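Local coordinates for putative dehydratase (Mesorhizobium loti, PDB 2POZ), which probably acts as a lyase of the dehydratase type within the mandelate racemase and muconate lactonizing branch of the enolase superfamily, at residues 10-23 / 35-49. Sequence-based numbering, arbitrary orientation.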
ATOM      1  N   ILE A  10      -8.080  39.149  28.986  1.00 12.39           N
ATOM      2  CA  ILE A  10      -8.345  37.721  29.066  1.00 11.94           C
ATOM      3  C   ILE A  10      -9.213  37.440  30.285  1.00 13.29           C
ATOM      4  O   ILE A  10      -8.880  37.838  31.400  1.00 11.95           O
ATOM      5  CB  ILE A  10      -7.032  36.937  29.181  1.00 12.29           C
ATOM      6  CG1 ILE A  10      -6.144  37.263  27.978  1.00 14.58           C
ATOM      7  CG2 ILE A  10      -7.319  35.439  29.236  1.00 12.71           C
ATOM      8  CD1 ILE A  10      -4.680  37.048  28.227  1.00 16.67           C
ATOM      9  N   TYR A  11     -10.317  36.740  30.055  1.00 12.83           N
ATOM     10  CA  TYR A  11     -11.273  36.421  31.106  1.00 12.36           C
ATOM     11  C   TYR A  11     -11.377  34.915  31.311  1.00 13.61           C
ATOM     12  O   TYR A  11     -11.508  34.163  30.345  1.00 14.32           O
ATOM     13  CB  TYR A  11     -12.650  36.976  30.716  1.00 13.78           C
ATOM     14  CG  TYR A  11     -12.643  38.454  30.378  1.00 14.31           C
ATOM     15  CD1 TYR A  11     -12.934  39.413  31.347  1.00 14.12           C
ATOM     16  CD2 TYR A  11     -12.306  38.898  29.093  1.00 15.49           C
ATOM     17  CE1 TYR A  11     -12.891  40.783  31.050  1.00 13.03           C
ATOM     18  CE2 TYR A  11     -12.259  40.269  28.784  1.00 15.43           C
ATOM     19  CZ  TYR A  11     -12.553  41.201  29.772  1.00 16.36           C
ATOM     20  OH  TYR A  11     -12.501  42.548  29.485  1.00 16.25           O
ATOM     21  N   LEU A  12     -11.302  34.482  32.567  1.00 12.82           N
ATOM     22  CA  LEU A  12     -11.426  33.072  32.916  1.00 13.27           C
ATOM     23  C   LEU A  12     -12.677  32.992  33.786  1.00 13.54           C
ATOM     24  O   LEU A  12     -12.628  33.212  34.987  1.00 13.30           O
ATOM     25  CB  LEU A  12     -10.195  32.595  33.691  1.00 14.30           C
ATOM     26  CG  LEU A  12     -10.195  31.157  34.220  1.00 16.56           C
ATOM     27  CD1 LEU A  12     -10.557  30.170  33.121  1.00 14.53           C
ATOM     28  CD2 LEU A  12      -8.820  30.843  34.795  1.00 14.66           C
ATOM     29  N   LEU A  13     -13.803  32.690  33.161  1.00 13.12           N
ATOM     30  CA  LEU A  13     -15.065  32.626  33.877  1.00 14.13           C
ATOM     31  C   LEU A  13     -15.337  31.378  34.690  1.00 15.20           C
ATOM     32  O   LEU A  13     -14.731  30.324  34.500  1.00 15.67           O
ATOM     33  CB  LEU A  13     -16.236  32.794  32.909  1.00 12.37           C
ATOM     34  CG  LEU A  13     -16.658  34.177  32.406  1.00 15.09           C
ATOM     35  CD1 LEU A  13     -15.543  34.807  31.605  1.00 14.48           C
ATOM     36  CD2 LEU A  13     -17.913  34.029  31.554  1.00 14.24           C
ATOM     37  N   LYS A  14     -16.268  31.542  35.621  1.00 16.76           N
ATOM     38  CA  LYS A  14     -16.773  30.455  36.439  1.00 17.23           C
ATOM     39  C   LYS A  14     -18.222  30.590  36.027  1.00 16.09           C
ATOM     40  O   LYS A  14     -18.897  31.535  36.427  1.00 17.05           O
ATOM     41  CB  LYS A  14     -16.630  30.732  37.938  1.00 20.95           C
ATOM     42  CG  LYS A  14     -17.170  29.584  38.800  1.00 25.57           C
ATOM     43  CD  LYS A  14     -17.067  29.856  40.296  1.00 28.20           C
ATOM     44  CE  LYS A  14     -18.164  30.794  40.773  1.00 31.02           C
ATOM     45  NZ  LYS A  14     -18.217  30.866  42.263  1.00 29.60           N
ATOM     46  N   SER A  15     -18.694  29.685  35.182  1.00 16.23           N
ATOM     47  CA  SER A  15     -20.071  29.758  34.714  1.00 15.13           C
ATOM     48  C   SER A  15     -20.717  28.390  34.842  1.00 17.40           C
ATOM     49  O   SER A  15     -20.700  27.592  33.901  1.00 15.48           O
ATOM     50  CB  SER A  15     -20.096  30.218  33.255  1.00 14.08           C
ATOM     51  OG  SER A  15     -21.421  30.425  32.802  1.00 11.79           O
ATOM     52  N   GLY A  16     -21.286  28.123  36.015  1.00 17.39           N
ATOM     53  CA  GLY A  16     -21.911  26.834  36.237  1.00 16.53           C
ATOM     54  C   GLY A  16     -20.832  25.770  36.233  1.00 16.96           C
ATOM     55  O   GLY A  16     -19.789  25.939  36.860  1.00 16.38           O
ATOM     56  N   ARG A  17     -21.066  24.680  35.509  1.00 16.46           N
ATOM     57  CA  ARG A  17     -20.102  23.587  35.443  1.00 15.20           C
ATOM     58  C   ARG A  17     -18.944  23.869  34.482  1.00 15.82           C
ATOM     59  O   ARG A  17     -18.007  23.083  34.410  1.00 14.24           O
ATOM     60  CB  ARG A  17     -20.805  22.293  35.013  1.00 16.83           C
ATOM     61  CG  ARG A  17     -21.195  22.241  33.529  1.00 15.94           C
ATOM     62  CD  ARG A  17     -22.166  21.087  33.257  1.00 19.57           C
ATOM     63  NE  ARG A  17     -23.517  21.405  33.725  1.00 18.03           N
ATOM     64  CZ  ARG A  17     -24.471  20.507  33.958  1.00 19.38           C
ATOM     65  NH1 ARG A  17     -24.237  19.212  33.778  1.00 16.18           N
ATOM     66  NH2 ARG A  17     -25.673  20.910  34.355  1.00 18.23           N
ATOM     67  N   LEU A  18     -19.003  24.981  33.755  1.00 12.97           N
ATOM     68  CA  LEU A  18     -17.946  25.314  32.795  1.00 15.50           C
ATOM     69  C   LEU A  18     -17.047  26.465  33.245  1.00 16.36           C
ATOM     70  O   LEU A  18     -17.391  27.229  34.151  1.00 16.00           O
ATOM     71  CB  LEU A  18     -18.558  25.700  31.441  1.00 11.94           C
ATOM     72  CG  LEU A  18     -19.531  24.741  30.751  1.00 15.48           C
ATOM     73  CD1 LEU A  18     -20.046  25.387  29.464  1.00 14.23           C
ATOM     74  CD2 LEU A  18     -18.835  23.415  30.449  1.00 13.93           C
ATOM     75  N   HIS A  19     -15.891  26.574  32.598  1.00 14.68           N
ATOM     76  CA  HIS A  19     -14.952  27.653  32.863  1.00 14.93           C
ATOM     77  C   HIS A  19     -14.528  28.249  31.520  1.00 14.55           C
ATOM     78  O   HIS A  19     -13.404  28.053  31.060  1.00 14.87           O
ATOM     79  CB  HIS A  19     -13.734  27.173  33.675  1.00 14.35           C
ATOM     80  CG  HIS A  19     -13.155  25.868  33.219  1.00 16.09           C
ATOM     81  ND1 HIS A  19     -12.493  25.720  32.018  1.00 15.62           N
ATOM     82  CD2 HIS A  19     -13.095  24.660  33.831  1.00 15.65           C
ATOM     83  CE1 HIS A  19     -12.047  24.480  31.913  1.00 15.54           C
ATOM     84  NE2 HIS A  19     -12.399  23.817  33.000  1.00 17.24           N
ATOM     85  N   PRO A  20     -15.451  28.978  30.866  1.00 14.30           N
ATOM     86  CA  PRO A  20     -15.209  29.621  29.571  1.00 12.70           C
ATOM     87  C   PRO A  20     -14.016  30.561  29.673  1.00 13.84           C
ATOM     88  O   PRO A  20     -13.840  31.254  30.681  1.00 13.58           O
ATOM     89  CB  PRO A  20     -16.496  30.391  29.317  1.00 12.91           C
ATOM     90  CG  PRO A  20     -17.528  29.589  30.048  1.00 15.20           C
ATOM     91  CD  PRO A  20     -16.817  29.259  31.334  1.00 13.53           C
ATOM     92  N   VAL A  21     -13.201  30.577  28.627  1.00 12.42           N
ATOM     93  CA  VAL A  21     -12.024  31.433  28.576  1.00 11.51           C
ATOM     94  C   VAL A  21     -12.284  32.369  27.408  1.00 12.86           C
ATOM     95  O   VAL A  21     -12.444  31.917  26.272  1.00 13.22           O
ATOM     96  CB  VAL A  21     -10.746  30.600  28.333  1.00 13.33           C
ATOM     97  CG1 VAL A  21      -9.520  31.507  28.268  1.00 10.93           C
ATOM     98  CG2 VAL A  21     -10.579  29.571  29.464  1.00 14.27           C
ATOM     99  N   LEU A  22     -12.354  33.666  27.691  1.00 10.08           N
ATOM    100  CA  LEU A  22     -12.640  34.641  26.652  1.00 10.98           C
ATOM    101  C   LEU A  22     -11.528  35.655  26.477  1.00 10.56           C
ATOM    102  O   LEU A  22     -10.721  35.870  27.376  1.00  9.91           O
ATOM    103  CB  LEU A  22     -13.924  35.409  26.976  1.00 12.69           C
ATOM    104  CG  LEU A  22     -15.131  34.697  27.579  1.00 15.99           C
ATOM    105  CD1 LEU A  22     -16.214  35.752  27.832  1.00 16.93           C
ATOM    106  CD2 LEU A  22     -15.638  33.601  26.667  1.00 14.90           C
ATOM    107  N   VAL A  23     -11.506  36.279  25.305  1.00 11.32           N
ATOM    108  CA  VAL A  23     -10.528  37.305  25.007  1.00 10.40           C
ATOM    109  C   VAL A  23     -11.270  38.478  24.373  1.00 11.67           C
ATOM    110  O   VAL A  23     -12.248  38.292  23.650  1.00  9.25           O
ATOM    111  CB  VAL A  23      -9.429  36.799  24.031  1.00 11.43           C
ATOM    112  CG1 VAL A  23     -10.022  36.507  22.655  1.00  8.83           C
ATOM    113  CG2 VAL A  23      -8.324  37.848  23.909  1.00 13.51           C
ATOM    114  N   GLY A  35     -13.521  36.940  21.380  1.00 12.38           N
ATOM    115  CA  GLY A  35     -13.260  35.572  20.962  1.00 12.53           C
ATOM    116  C   GLY A  35     -13.305  34.619  22.149  1.00 12.21           C
ATOM    117  O   GLY A  35     -13.220  35.059  23.294  1.00 11.41           O
ATOM    118  N   GLU A  36     -13.445  33.325  21.879  1.00 11.23           N
ATOM    119  CA  GLU A  36     -13.497  32.322  22.941  1.00 12.12           C
ATOM    120  C   GLU A  36     -12.656  31.085  22.621  1.00 11.76           C
ATOM    121  O   GLU A  36     -12.697  30.562  21.511  1.00 13.07           O
ATOM    122  CB  GLU A  36     -14.949  31.902  23.202  1.00 12.61           C
ATOM    123  CG  GLU A  36     -15.137  30.984  24.419  1.00 16.02           C
ATOM    124  CD  GLU A  36     -16.606  30.797  24.810  1.00 17.77           C
ATOM    125  OE1 GLU A  36     -17.436  31.646  24.441  1.00 17.98           O
ATOM    126  OE2 GLU A  36     -16.931  29.808  25.503  1.00 21.67           O
ATOM    127  N   ALA A  37     -11.888  30.627  23.602  1.00 12.02           N
ATOM    128  CA  ALA A  37     -11.061  29.441  23.440  1.00 12.95           C
ATOM    129  C   ALA A  37     -11.935  28.256  23.853  1.00 14.01           C
ATOM    130  O   ALA A  37     -12.584  28.291  24.898  1.00 15.56           O
ATOM    131  CB  ALA A  37      -9.825  29.539  24.330  1.00 11.08           C
ATOM    132  N   GLY A  38     -11.955  27.211  23.033  1.00 14.48           N
ATOM    133  CA  GLY A  38     -12.792  26.056  23.324  1.00 12.16           C
ATOM    134  C   GLY A  38     -12.381  25.164  24.484  1.00 12.26           C
ATOM    135  O   GLY A  38     -12.615  23.957  24.438  1.00 13.33           O
ATOM    136  N   ILE A  39     -11.774  25.730  25.522  1.00 11.59           N
ATOM    137  CA  ILE A  39     -11.368  24.926  26.673  1.00 11.41           C
ATOM    138  C   ILE A  39     -12.235  25.285  27.894  1.00 10.55           C
ATOM    139  O   ILE A  39     -11.723  25.593  28.966  1.00 12.01           O
ATOM    140  CB  ILE A  39      -9.881  25.152  27.020  1.00 10.42           C
ATOM    141  CG1 ILE A  39      -9.019  25.092  25.746  1.00 12.08           C
ATOM    142  CG2 ILE A  39      -9.416  24.094  28.023  1.00  9.33           C
ATOM    143  CD1 ILE A  39      -8.928  23.710  25.087  1.00  6.59           C
ATOM    144  N   ALA A  40     -13.551  25.237  27.714  1.00  9.84           N
ATOM    145  CA  ALA A  40     -14.500  25.562  28.780  1.00 10.90           C
ATOM    146  C   ALA A  40     -14.751  24.373  29.716  1.00 12.81           C
ATOM    147  O   ALA A  40     -15.380  24.519  30.763  1.00 13.05           O
ATOM    148  CB  ALA A  40     -15.817  26.028  28.169  1.00  8.79           C
ATOM    149  N   TYR A  41     -14.258  23.201  29.337  1.00 12.86           N
ATOM    150  CA  TYR A  41     -14.433  22.005  30.157  1.00 14.67           C
ATOM    151  C   TYR A  41     -13.154  21.184  30.138  1.00 14.51           C
ATOM    152  O   TYR A  41     -12.200  21.518  29.432  1.00 13.93           O
ATOM    153  CB  TYR A  41     -15.616  21.174  29.643  1.00 16.35           C
ATOM    154  CG  TYR A  41     -15.513  20.845  28.177  1.00 17.29           C
ATOM    155  CD1 TYR A  41     -14.916  19.662  27.748  1.00 17.19           C
ATOM    156  CD2 TYR A  41     -15.943  21.757  27.211  1.00 18.14           C
ATOM    157  CE1 TYR A  41     -14.739  19.393  26.389  1.00 18.38           C
ATOM    158  CE2 TYR A  41     -15.772  21.502  25.854  1.00 18.48           C
ATOM    159  CZ  TYR A  41     -15.168  20.318  25.453  1.00 17.70           C
ATOM    160  OH  TYR A  41     -14.990  20.059  24.125  1.00 18.15           O
ATOM    161  N   GLY A  42     -13.131  20.112  30.917  1.00 12.69           N
ATOM    162  CA  GLY A  42     -11.934  19.300  30.982  1.00 14.11           C
ATOM    163  C   GLY A  42     -10.918  20.023  31.844  1.00 14.61           C
ATOM    164  O   GLY A  42     -11.254  20.993  32.526  1.00 14.60           O
ATOM    165  N   VAL A  43      -9.674  19.571  31.810  1.00 13.93           N
ATOM    166  CA  VAL A  43      -8.629  20.185  32.615  1.00 14.39           C
ATOM    167  C   VAL A  43      -7.648  21.003  31.777  1.00 14.49           C
ATOM    168  O   VAL A  43      -6.935  20.457  30.933  1.00 12.01           O
ATOM    169  CB  VAL A  43      -7.859  19.100  33.396  1.00 14.64           C
ATOM    170  CG1 VAL A  43      -6.801  19.739  34.284  1.00 16.59           C
ATOM    171  CG2 VAL A  43      -8.836  18.287  34.229  1.00 14.37           C
ATOM    172  N   GLY A  44      -7.612  22.313  32.015  1.00 13.30           N
ATOM    173  CA  GLY A  44      -6.711  23.182  31.267  1.00 12.92           C
ATOM    174  C   GLY A  44      -7.235  24.594  31.013  1.00 12.99           C
ATOM    175  O   GLY A  44      -6.690  25.330  30.188  1.00 11.82           O
ATOM    176  N   GLY A  45      -8.299  24.981  31.708  1.00 11.74           N
ATOM    177  CA  GLY A  45      -8.850  26.318  31.519  1.00 10.70           C
ATOM    178  C   GLY A  45      -7.819  27.395  31.807  1.00 12.20           C
ATOM    179  O   GLY A  45      -7.705  28.376  31.062  1.00 13.46           O
ATOM    180  N   THR A  46      -7.060  27.216  32.886  1.00 10.02           N
ATOM    181  CA  THR A  46      -6.032  28.179  33.260  1.00 11.46           C
ATOM    182  C   THR A  46      -4.901  28.150  32.241  1.00 11.49           C
ATOM    183  O   THR A  46      -4.258  29.171  31.986  1.00 13.17           O
ATOM    184  CB  THR A  46      -5.449  27.878  34.651  1.00 11.74           C
ATOM    185  OG1 THR A  46      -6.520  27.624  35.572  1.00 11.35           O
ATOM    186  CG2 THR A  46      -4.636  29.082  35.152  1.00 10.80           C
ATOM    187  N   ALA A  47      -4.656  26.978  31.664  1.00  9.44           N
ATOM    188  CA  ALA A  47      -3.614  26.847  30.654  1.00  8.88           C
ATOM    189  C   ALA A  47      -4.021  27.666  29.429  1.00  9.50           C
ATOM    190  O   ALA A  47      -3.200  28.382  28.839  1.00 10.56           O
ATOM    191  CB  ALA A  47      -3.422  25.372  30.278  1.00  4.67           C
ATOM    192  N   ALA A  48      -5.294  27.571  29.057  1.00  9.53           N
ATOM    193  CA  ALA A  48      -5.804  28.318  27.913  1.00 10.51           C
ATOM    194  C   ALA A  48      -5.692  29.826  28.181  1.00 11.47           C
ATOM    195  O   ALA A  48      -5.284  30.595  27.307  1.00 10.40           O
ATOM    196  CB  ALA A  48      -7.244  27.935  27.640  1.00  9.97           C
ATOM    197  N   ALA A  49      -6.057  30.247  29.387  1.00  9.79           N
ATOM    198  CA  ALA A  49      -5.957  31.664  29.746  1.00 10.40           C
ATOM    199  C   ALA A  49      -4.495  32.115  29.652  1.00  9.03           C
ATOM    200  O   ALA A  49      -4.198  33.188  29.130  1.00 10.98           O
ATOM    201  CB  ALA A  49      -6.480  31.889  31.168  1.00 10.58           C
TER
HETATM  202  O   HOH W   1     -14.551  28.720  26.529  1.00 17.36           O
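Ala-40 O lies over the centre of one face of the His-19 imidazole, 3.3 Å above its plane. Gly-42 O meets the edge of the same ring in plane, taking a hydrogen bond from His-19 NE2 (3.1 Å, 148° at the hydrogen). Ala-40 O also accepts a hydrogen bond from the backbone N of His-19 at 2.8 Å, almost straight at 173°. CG of His-19 sits between its backbone N and carbonyl carbon (chi1 44°), which turns the ring into the bend 39-42 and brings CE1 against Gly-45 CA. A leucine in place of His-19 would probably leave Gly-42 O without this donor and the bend less firmly fixed. Within the bend, the Tyr-41 hydroxyl hydrogen-bonds to Glu-257, and its ring meets Phe-80 of the second subunit edge-to-face. Strands 21-27 and 33-37 form an antiparallel hairpin in the N-terminal capping domain characteristic of the enolase superfamily, and helix 45-59 packs on the sheet. Val-23 and Gly-35 make a hydrogen-bonded pair, and Ala-37 N reaches Val-21 O at 3.0 Å. Toward Ala-40 the strands part around a water that accepts from Val-21 N and donates to Ala-37 O and Glu-36 OE2. The extended Glu-36 side chain runs alongside Leu-22, whose CD2 lies 3.5 Å from Glu-36 CG, and OE1 is hydrogen-bonded to Ser-311 OG and Ile-314 N. On the helix side, Val-21 splits its methyls: CG2 touches Ala-48 CB (4.1 Å) and CG1 faces Ala-49. Ile-10 CG2 meets Ala-49 CB at 4.1 Å, while the Leu-12 side chain passes obliquely over that of Thr-46, CD2 touching OG1, whose hydroxyl is hydrogen-bonded to Asp-54 of the second subunit.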